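Soluble epoxide hydrolase (Bacillus megaterium, PDB 4INZ) is a soluble enzyme of the alpha/beta hydrolase fold, with a largely parallel central sheet flanked by helices and a helical insertion over one end. Local coordinates at residues I119-T122 with F123-Y127; S218-R221 with N222-I225; M260-N263 with L264-I267. The protein carries 1 engineered substitution. All blocks are in the same frame, centred on the assembly; numbering follows the deposited sequence.

Contact 1. Residues I119-T122 with F123-Y127; sequences IGWT and FAYRY
Trp121 with Tyr125 and Thr122 with Arg126 form i/i+4 contacts along the last turns of helix 115-126, the crossover helix of the beta-alpha-beta unit that joins strands 108-112 and 131-137 in the alpha/beta hydrolase fold. Consecutive backbone hydrogen bonds tie the turns together, from Phe123 N to Ile119 O (2.8 Å) through to Arg126 N to Thr122 O (3.0 Å). Trp121 lays its broad indole against Leu134 and Ala136 of strand 131-137 and Val248 and Ile250 of strand 248-253, while Ala124, with only a methyl group, lets the helix settle close to Val131. The indole's CE3 meets Tyr125 CE2 at 4.1 Å where the two side chains cross obliquely. Tyr125 has an unusual first torsion, chi1 -93°, which brings a ring edge to the backbone of the preceding turn: CD2 lies 3.2 Å from Trp121 O, with that oxygen in the ring plane. Its buried hydroxyl is satisfied by His141 NE2 and Glu242 O. Phe123 reaches Val93 and Ile100 on helix 89-102. In Thr122, chi1 of -58° sets OG1 beside the backbone N, where it bonds Gly118 O one turn back, and leaves CG2 anti to that N, next to Arg126. The arginine, salt-bridged to Asp90 and hydrogen-bonded to Pro238 O, runs extended beside it, and Thr122 CG2 sits over one face of the guanidinium, toward its rim, 3.6 Å from Arg126 NE.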
ATOM      1  N   ILE A 119      -1.183   5.547   2.987  1.00 22.22           N
ATOM      2  CA  ILE A 119      -1.497   6.710   2.168  1.00 22.80           C
ATOM      3  C   ILE A 119      -2.984   6.749   1.824  1.00 22.04           C
ATOM      4  O   ILE A 119      -3.643   7.782   1.970  1.00 24.75           O
ATOM      5  CB  ILE A 119      -0.662   6.714   0.871  1.00 21.31           C
ATOM      6  CG1 ILE A 119       0.835   6.780   1.201  1.00 20.46           C
ATOM      7  CG2 ILE A 119      -1.079   7.882  -0.035  1.00 23.49           C
ATOM      8  CD1 ILE A 119       1.749   6.356   0.048  1.00 19.28           C
ATOM      9  N   GLY A 120      -3.506   5.612   1.382  1.00 21.66           N
ATOM     10  CA  GLY A 120      -4.874   5.520   0.907  1.00 21.10           C
ATOM     11  C   GLY A 120      -5.936   5.753   1.966  1.00 22.50           C
ATOM     12  O   GLY A 120      -6.934   6.416   1.690  1.00 23.82           O
ATOM     13  N   TRP A 121      -5.743   5.200   3.165  1.00 23.15           N
ATOM     14  CA  TRP A 121      -6.665   5.470   4.267  1.00 23.92           C
ATOM     15  C   TRP A 121      -6.678   6.969   4.527  1.00 25.56           C
ATOM     16  O   TRP A 121      -7.741   7.588   4.650  1.00 24.13           O
ATOM     17  CB  TRP A 121      -6.229   4.753   5.551  1.00 22.72           C
ATOM     18  CG  TRP A 121      -6.639   3.285   5.693  1.00 22.40           C
ATOM     19  CD1 TRP A 121      -5.809   2.199   5.667  1.00 23.39           C
ATOM     20  CD2 TRP A 121      -7.959   2.770   5.939  1.00 23.39           C
ATOM     21  NE1 TRP A 121      -6.531   1.041   5.853  1.00 23.36           N
ATOM     22  CE2 TRP A 121      -7.854   1.365   6.024  1.00 23.19           C
ATOM     23  CE3 TRP A 121      -9.221   3.359   6.080  1.00 24.71           C
ATOM     24  CZ2 TRP A 121      -8.957   0.541   6.252  1.00 23.04           C
ATOM     25  CZ3 TRP A 121     -10.319   2.540   6.305  1.00 25.22           C
ATOM     26  CH2 TRP A 121     -10.179   1.147   6.393  1.00 23.48           C
ATOM     27  N   THR A 122      -5.485   7.550   4.614  1.00 24.87           N
ATOM     28  CA  THR A 122      -5.354   8.979   4.880  1.00 26.49           C
ATOM     29  C   THR A 122      -6.056   9.798   3.794  1.00 26.39           C
ATOM     30  O   THR A 122      -6.780  10.753   4.088  1.00 27.96           O
ATOM     31  CB  THR A 122      -3.875   9.391   5.000  1.00 27.42           C
ATOM     32  OG1 THR A 122      -3.258   8.637   6.052  1.00 27.74           O
ATOM     33  CG2 THR A 122      -3.749  10.876   5.307  1.00 28.62           C
ATOM     34  N   PHE A 123      -5.855   9.406   2.540  1.00 25.50           N
ATOM     35  CA  PHE A 123      -6.499  10.080   1.421  1.00 26.26           C
ATOM     36  C   PHE A 123      -8.024   9.973   1.495  1.00 27.68           C
ATOM     37  O   PHE A 123      -8.733  10.950   1.245  1.00 27.51           O
ATOM     38  CB  PHE A 123      -6.005   9.514   0.085  1.00 26.27           C
ATOM     39  CG  PHE A 123      -6.672  10.132  -1.106  1.00 28.67           C
ATOM     40  CD1 PHE A 123      -6.243  11.362  -1.593  1.00 29.73           C
ATOM     41  CD2 PHE A 123      -7.752   9.512  -1.713  1.00 28.49           C
ATOM     42  CE1 PHE A 123      -6.867  11.948  -2.683  1.00 30.99           C
ATOM     43  CE2 PHE A 123      -8.376  10.088  -2.805  1.00 29.68           C
ATOM     44  CZ  PHE A 123      -7.936  11.313  -3.289  1.00 31.10           C
ATOM     45  N   ALA A 124      -8.528   8.783   1.816  1.00 26.99           N
ATOM     46  CA  ALA A 124      -9.974   8.575   1.911  1.00 27.17           C
ATOM     47  C   ALA A 124     -10.590   9.425   3.020  1.00 29.13           C
ATOM     48  O   ALA A 124     -11.691   9.957   2.870  1.00 28.88           O
ATOM     49  CB  ALA A 124     -10.296   7.093   2.131  1.00 27.55           C
ATOM     50  N   TYR A 125      -9.879   9.549   4.136  1.00 29.73           N
ATOM     51  CA  TYR A 125     -10.358  10.358   5.251  1.00 33.85           C
ATOM     52  C   TYR A 125     -10.398  11.843   4.890  1.00 34.55           C
ATOM     53  O   TYR A 125     -11.336  12.556   5.248  1.00 35.68           O
ATOM     54  CB  TYR A 125      -9.483  10.144   6.492  1.00 33.88           C
ATOM     55  CG  TYR A 125      -9.977   9.066   7.434  1.00 32.41           C
ATOM     56  CD1 TYR A 125     -10.841   9.373   8.486  1.00 34.71           C
ATOM     57  CD2 TYR A 125      -9.575   7.742   7.282  1.00 31.95           C
ATOM     58  CE1 TYR A 125     -11.292   8.392   9.355  1.00 34.90           C
ATOM     59  CE2 TYR A 125     -10.022   6.755   8.144  1.00 33.97           C
ATOM     60  CZ  TYR A 125     -10.880   7.084   9.180  1.00 35.96           C
ATOM     61  OH  TYR A 125     -11.325   6.102  10.039  1.00 37.26           O
ATOM     62  N   ARG A 126      -9.374  12.307   4.182  1.00 34.21           N
ATOM     63  CA  ARG A 126      -9.265  13.723   3.855  1.00 34.84           C
ATOM     64  C   ARG A 126     -10.088  14.093   2.623  1.00 36.72           C
ATOM     65  O   ARG A 126     -10.622  15.199   2.534  1.00 38.00           O
ATOM     66  CB  ARG A 126      -7.803  14.120   3.648  1.00 33.84           C
ATOM     67  CG  ARG A 126      -6.927  13.949   4.876  1.00 34.33           C
ATOM     68  CD  ARG A 126      -5.515  14.459   4.623  1.00 35.94           C
ATOM     69  NE  ARG A 126      -4.661  14.322   5.801  1.00 37.63           N
ATOM     70  CZ  ARG A 126      -3.351  14.558   5.809  1.00 39.79           C
ATOM     71  NH1 ARG A 126      -2.734  14.942   4.695  1.00 41.14           N
ATOM     72  NH2 ARG A 126      -2.655  14.403   6.931  1.00 37.80           N
ATOM     73  N   TYR A 127     -10.187  13.166   1.678  1.00 36.54           N
ATOM     74  CA  TYR A 127     -10.900  13.419   0.431  1.00 38.79           C
ATOM     75  C   TYR A 127     -11.920  12.324   0.144  1.00 38.78           C
ATOM     76  O   TYR A 127     -11.870  11.694  -0.915  1.00 38.48           O
ATOM     77  CB  TYR A 127      -9.922  13.501  -0.745  1.00 37.27           C
ATOM     78  CG  TYR A 127      -8.950  14.662  -0.700  1.00 37.82           C
ATOM     79  CD1 TYR A 127      -9.274  15.884  -1.276  1.00 40.33           C
ATOM     80  CD2 TYR A 127      -7.699  14.527  -0.111  1.00 36.46           C
ATOM     81  CE1 TYR A 127      -8.386  16.947  -1.251  1.00 40.85           C
ATOM     82  CE2 TYR A 127      -6.801  15.584  -0.084  1.00 37.05           C
ATOM     83  CZ  TYR A 127      -7.151  16.791  -0.654  1.00 39.84           C
ATOM     84  OH  TYR A 127      -6.264  17.846  -0.632  1.00 40.29           O
TER

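Contact 2. Residues S218-R221 with N222-I225; sequences SYYR and NLKI
Tyr220 O is gripped from two sources, by Leu223 N at 3.1 Å and by Gln166 NE2. The first bond closes a type I beta turn from Tyr220 to Leu223, at the C-terminal side of helix 213-220; its donor stands above the carbonyl plane, 64° out of it. Just before it, Asn222 N makes a weak bond to Tyr219 O (3.4 Å). Leu223 runs beside Tyr220, pointing the same way: its CD1 touches Tyr220 CD1 at 3.9 Å, and its CG rests 3.4 Å from Tyr220 O. A branched apolar chain suits this place, since it also reaches Trp115. The Tyr220 ring sits among aromatic neighbours, edge-to-face with Phe47, Trp115 and Phe165, and a bound di(hydroxyethyl)ether lies about 3 Å from its side chain. Asparagine is well accommodated at the third position of a type I turn, and Asn222 ND2 also donates to Leu84 O. The extended chain of Arg221 carries NE to Phe165 O. This turn is thus held by N-H donors to backbone carbonyls and by aromatic packing around Tyr220, a pairing that implies polar and apolar forces share in fixing its shape.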
ATOM      1  N   SER A 218      13.006   6.439   2.521  1.00 26.07           N
ATOM      2  CA  SER A 218      12.680   7.813   2.905  1.00 26.83           C
ATOM      3  C   SER A 218      11.256   7.948   3.449  1.00 25.87           C
ATOM      4  O   SER A 218      11.007   8.746   4.355  1.00 26.33           O
ATOM      5  CB  SER A 218      12.910   8.783   1.740  1.00 26.73           C
ATOM      6  OG  SER A 218      14.288   8.897   1.440  1.00 28.10           O
ATOM      7  N   TYR A 219      10.329   7.171   2.899  1.00 23.60           N
ATOM      8  CA  TYR A 219       8.969   7.122   3.425  1.00 22.34           C
ATOM      9  C   TYR A 219       8.989   6.868   4.925  1.00 23.65           C
ATOM     10  O   TYR A 219       8.311   7.559   5.693  1.00 24.92           O
ATOM     11  CB  TYR A 219       8.191   5.982   2.774  1.00 21.04           C
ATOM     12  CG  TYR A 219       7.703   6.214   1.367  1.00 20.71           C
ATOM     13  CD1 TYR A 219       8.587   6.266   0.296  1.00 20.20           C
ATOM     14  CD2 TYR A 219       6.344   6.330   1.104  1.00 21.06           C
ATOM     15  CE1 TYR A 219       8.127   6.447  -0.990  1.00 18.70           C
ATOM     16  CE2 TYR A 219       5.874   6.514  -0.178  1.00 21.06           C
ATOM     17  CZ  TYR A 219       6.765   6.573  -1.220  1.00 19.72           C
ATOM     18  OH  TYR A 219       6.290   6.755  -2.492  1.00 19.64           O
ATOM     19  N   TYR A 220       9.750   5.856   5.334  1.00 22.31           N
ATOM     20  CA  TYR A 220       9.796   5.434   6.734  1.00 23.21           C
ATOM     21  C   TYR A 220      10.458   6.475   7.628  1.00 25.18           C
ATOM     22  O   TYR A 220      10.159   6.572   8.825  1.00 25.62           O
ATOM     23  CB  TYR A 220      10.549   4.104   6.879  1.00 22.71           C
ATOM     24  CG  TYR A 220       9.832   2.908   6.297  1.00 22.85           C
ATOM     25  CD1 TYR A 220       9.022   2.107   7.091  1.00 22.58           C
ATOM     26  CD2 TYR A 220       9.971   2.574   4.953  1.00 23.18           C
ATOM     27  CE1 TYR A 220       8.362   1.010   6.563  1.00 24.03           C
ATOM     28  CE2 TYR A 220       9.318   1.481   4.416  1.00 23.46           C
ATOM     29  CZ  TYR A 220       8.512   0.700   5.224  1.00 23.42           C
ATOM     30  OH  TYR A 220       7.855  -0.390   4.694  1.00 26.02           O
ATOM     31  N   ARG A 221      11.362   7.248   7.045  1.00 26.33           N
ATOM     32  CA  ARG A 221      12.167   8.182   7.826  1.00 26.39           C
ATOM     33  C   ARG A 221      11.422   9.465   8.173  1.00 29.11           C
ATOM     34  O   ARG A 221      11.970  10.352   8.830  1.00 31.36           O
ATOM     35  CB  ARG A 221      13.495   8.457   7.110  1.00 27.79           C
ATOM     36  CG  ARG A 221      14.373   7.221   7.126  1.00 27.61           C
ATOM     37  CD  ARG A 221      15.534   7.257   6.150  1.00 27.99           C
ATOM     38  NE  ARG A 221      16.338   6.052   6.318  1.00 29.30           N
ATOM     39  CZ  ARG A 221      17.440   5.772   5.631  1.00 31.26           C
ATOM     40  NH1 ARG A 221      17.884   6.610   4.704  1.00 30.23           N
ATOM     41  NH2 ARG A 221      18.095   4.643   5.874  1.00 35.87           N
ATOM     42  N   ASN A 222      10.170   9.549   7.731  1.00 30.11           N
ATOM     43  CA  ASN A 222       9.278  10.637   8.111  1.00 30.89           C
ATOM     44  C   ASN A 222       8.233  10.205   9.130  1.00 28.47           C
ATOM     45  O   ASN A 222       7.479  11.035   9.635  1.00 28.78           O
ATOM     46  CB  ASN A 222       8.574  11.217   6.884  1.00 33.73           C
ATOM     47  CG  ASN A 222       9.516  11.990   5.988  1.00 33.93           C
ATOM     48  OD1 ASN A 222      10.415  12.678   6.467  1.00 35.91           O
ATOM     49  ND2 ASN A 222       9.315  11.885   4.682  1.00 31.40           N
ATOM     50  N   LEU A 223       8.182   8.909   9.426  1.00 27.82           N
ATOM     51  CA  LEU A 223       7.187   8.394  10.367  1.00 27.20           C
ATOM     52  C   LEU A 223       7.358   8.993  11.760  1.00 30.91           C
ATOM     53  O   LEU A 223       8.476   9.137  12.258  1.00 31.99           O
ATOM     54  CB  LEU A 223       7.241   6.869  10.439  1.00 26.54           C
ATOM     55  CG  LEU A 223       6.802   6.133   9.172  1.00 25.43           C
ATOM     56  CD1 LEU A 223       7.094   4.644   9.286  1.00 27.30           C
ATOM     57  CD2 LEU A 223       5.320   6.374   8.921  1.00 27.32           C
ATOM     58  N   LYS A 224       6.238   9.337  12.385  1.00 33.92           N
ATOM     59  CA  LYS A 224       6.253   9.906  13.726  1.00 37.82           C
ATOM     60  C   LYS A 224       5.634   8.913  14.695  1.00 37.84           C
ATOM     61  O   LYS A 224       4.509   9.095  15.160  1.00 39.78           O
ATOM     62  CB  LYS A 224       5.494  11.233  13.752  1.00 40.57           C
ATOM     63  CG  LYS A 224       6.101  12.300  12.846  1.00 46.30           C
ATOM     64  CD  LYS A 224       7.497  12.696  13.318  1.00 51.60           C
ATOM     65  CE  LYS A 224       8.515  12.677  12.180  1.00 55.16           C
ATOM     66  NZ  LYS A 224       8.207  13.653  11.091  1.00 56.35           N
ATOM     67  N   ILE A 225       6.371   7.845  14.980  1.00 36.42           N
ATOM     68  CA  ILE A 225       5.854   6.765  15.813  1.00 35.42           C
ATOM     69  C   ILE A 225       6.909   6.281  16.784  1.00 38.37           C
ATOM     70  O   ILE A 225       6.859   5.141  17.241  1.00 39.87           O
ATOM     71  CB  ILE A 225       5.396   5.559  14.957  1.00 30.93           C
ATOM     72  CG1 ILE A 225       6.578   4.964  14.180  1.00 29.79           C
ATOM     73  CG2 ILE A 225       4.268   5.969  14.023  1.00 31.08           C
ATOM     74  CD1 ILE A 225       6.241   3.684  13.423  1.00 29.52           C
TER

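Contact 3. Residues M260-N263 with L264-I267; sequences MPEN and LDGI
Glu262 lays its aliphatic part alongside the carboxylate of Asp265, one short turn on: Glu262 CG lies 3.3 Å from Asp265 OD2, and the two side chains point the same way. Their carboxylate planes stand 87° apart. The bend of Glu262 at chi2 (79°) turns its acid group aside, leaving OE2 5.2 Å from Asp265 OD2, and OE1 accepts a hydrogen bond from Asn152 ND2; that bond probably eases the nearness of two like charges on this partly exposed face. The backbone beneath is a 3-10 turn. Leu264 N bonds to Pro261 O at 3.0 Å and Asp265 N to Glu262 O at the same length, both donors lying above the carbonyl planes. Proline suits the first position, where no backbone N-H is needed. Met260 O is gripped twice by Asn263, through its backbone N (3.2 Å) and, more closely, by its ND2 (2.8 Å, N-H...O angle 169°), with the oxygen nearly in the amide plane. Leu264 packs on Ile250, Trp252 and Val276 of the sheet, a setting that suits an apolar residue. A type II beta turn follows from Leu264 to Ile267, and Gly266 suits its positive phi. Asn263 O and Asp265 O accept from Thr144 and Arg147 of helix 142-151. This 3-10 turn running into a type II turn forms part of the connection between the parallel strands 248-253 and 274-279 of the alpha/beta hydrolase fold.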
ATOM      1  N   MET A 260      -0.348  -7.243  12.946  1.00 25.89           N
ATOM      2  CA  MET A 260      -1.038  -8.218  13.786  1.00 25.81           C
ATOM      3  C   MET A 260      -2.539  -8.175  13.557  1.00 25.04           C
ATOM      4  O   MET A 260      -3.076  -7.157  13.135  1.00 25.21           O
ATOM      5  CB  MET A 260      -0.715  -7.963  15.261  1.00 26.80           C
ATOM      6  CG  MET A 260       0.762  -8.102  15.609  1.00 30.56           C
ATOM      7  SD  MET A 260       1.410  -9.774  15.347  1.00 33.80           S
ATOM      8  CE  MET A 260       2.125  -9.639  13.705  1.00 32.78           C
ATOM      9  N   PRO A 261      -3.229  -9.290  13.831  1.00 26.68           N
ATOM     10  CA  PRO A 261      -4.673  -9.351  13.590  1.00 25.47           C
ATOM     11  C   PRO A 261      -5.459  -8.305  14.378  1.00 25.33           C
ATOM     12  O   PRO A 261      -6.526  -7.890  13.921  1.00 24.34           O
ATOM     13  CB  PRO A 261      -5.049 -10.761  14.073  1.00 28.61           C
ATOM     14  CG  PRO A 261      -3.797 -11.545  13.958  1.00 30.73           C
ATOM     15  CD  PRO A 261      -2.686 -10.588  14.270  1.00 29.04           C
ATOM     16  N   GLU A 262      -4.952  -7.889  15.540  1.00 25.71           N
ATOM     17  CA  GLU A 262      -5.686  -6.953  16.398  1.00 25.81           C
ATOM     18  C   GLU A 262      -5.886  -5.574  15.763  1.00 24.87           C
ATOM     19  O   GLU A 262      -6.674  -4.768  16.256  1.00 25.92           O
ATOM     20  CB  GLU A 262      -5.019  -6.812  17.769  1.00 27.15           C
ATOM     21  CG  GLU A 262      -5.124  -8.051  18.649  1.00 30.08           C
ATOM     22  CD  GLU A 262      -4.119  -9.123  18.277  1.00 32.97           C
ATOM     23  OE1 GLU A 262      -3.163  -8.817  17.533  1.00 32.89           O
ATOM     24  OE2 GLU A 262      -4.286 -10.277  18.724  1.00 37.50           O
ATOM     25  N   ASN A 263      -5.173  -5.301  14.671  1.00 23.52           N
ATOM     26  CA  ASN A 263      -5.379  -4.057  13.941  1.00 22.42           C
ATOM     27  C   ASN A 263      -6.824  -3.930  13.482  1.00 23.13           C
ATOM     28  O   ASN A 263      -7.307  -2.831  13.223  1.00 24.01           O
ATOM     29  CB  ASN A 263      -4.428  -3.968  12.742  1.00 22.99           C
ATOM     30  CG  ASN A 263      -3.031  -3.573  13.148  1.00 24.06           C
ATOM     31  OD1 ASN A 263      -2.748  -2.396  13.337  1.00 26.23           O
ATOM     32  ND2 ASN A 263      -2.152  -4.557  13.302  1.00 23.93           N
ATOM     33  N   LEU A 264      -7.514  -5.064  13.396  1.00 22.89           N
ATOM     34  CA  LEU A 264      -8.881  -5.082  12.894  1.00 22.54           C
ATOM     35  C   LEU A 264      -9.923  -4.990  14.001  1.00 25.79           C
ATOM     36  O   LEU A 264     -11.103  -4.768  13.725  1.00 26.82           O
ATOM     37  CB  LEU A 264      -9.123  -6.348  12.077  1.00 24.46           C
ATOM     38  CG  LEU A 264      -8.198  -6.441  10.863  1.00 28.65           C
ATOM     39  CD1 LEU A 264      -8.587  -7.634  10.022  1.00 31.42           C
ATOM     40  CD2 LEU A 264      -8.294  -5.157  10.060  1.00 30.74           C
ATOM     41  N   ASP A 265      -9.487  -5.165  15.244  1.00 27.01           N
ATOM     42  CA  ASP A 265     -10.396  -5.086  16.384  1.00 27.52           C
ATOM     43  C   ASP A 265     -11.074  -3.720  16.461  1.00 29.18           C
ATOM     44  O   ASP A 265     -10.404  -2.683  16.503  1.00 27.90           O
ATOM     45  CB  ASP A 265      -9.654  -5.358  17.697  1.00 29.33           C
ATOM     46  CG  ASP A 265      -9.130  -6.782  17.800  1.00 30.23           C
ATOM     47  OD1 ASP A 265      -9.554  -7.641  16.999  1.00 31.20           O
ATOM     48  OD2 ASP A 265      -8.299  -7.042  18.698  1.00 29.87           O
ATOM     49  N   GLY A 266     -12.403  -3.724  16.481  1.00 30.18           N
ATOM     50  CA  GLY A 266     -13.174  -2.510  16.663  1.00 30.84           C
ATOM     51  C   GLY A 266     -13.009  -1.489  15.551  1.00 31.25           C
ATOM     52  O   GLY A 266     -13.302  -0.307  15.733  1.00 31.62           O
ATOM     53  N   ILE A 267     -12.537  -1.940  14.394  1.00 30.17           N
ATOM     54  CA  ILE A 267     -12.336  -1.029  13.275  1.00 28.73           C
ATOM     55  C   ILE A 267     -13.668  -0.404  12.840  1.00 30.36           C
ATOM     56  O   ILE A 267     -13.696   0.719  12.335  1.00 29.45           O
ATOM     57  CB  ILE A 267     -11.603  -1.724  12.096  1.00 27.58           C
ATOM     58  CG1 ILE A 267     -11.128  -0.696  11.069  1.00 26.18           C
ATOM     59  CG2 ILE A 267     -12.477  -2.798  11.460  1.00 28.71           C
ATOM     60  CD1 ILE A 267     -10.078  -1.244  10.137  1.00 27.02           C
TER

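The three contacts follow one another along the chain and lie in different parts of one fold. Contacts 1 and 2, with centres 17 Å apart, touch directly: Ile119 CD1 packs on Tyr219 CE2 at 4.1 Å, and Trp115, at the start of the helix of contact 1, meets both tyrosine rings of contact 2. Beside Tyr220 of contact 2 lies the bound di(hydroxyethyl)ether, which probably comes from the crystallisation liquor but may mark a pocket. Contact 3 is 19 Å from contact 1 between centres, with nearest atoms about 4 Å apart; Ile250 of strand 248-253 packs against both Trp121 and Leu264. Contacts 2 and 3 stand farther apart, 22 Å between centres.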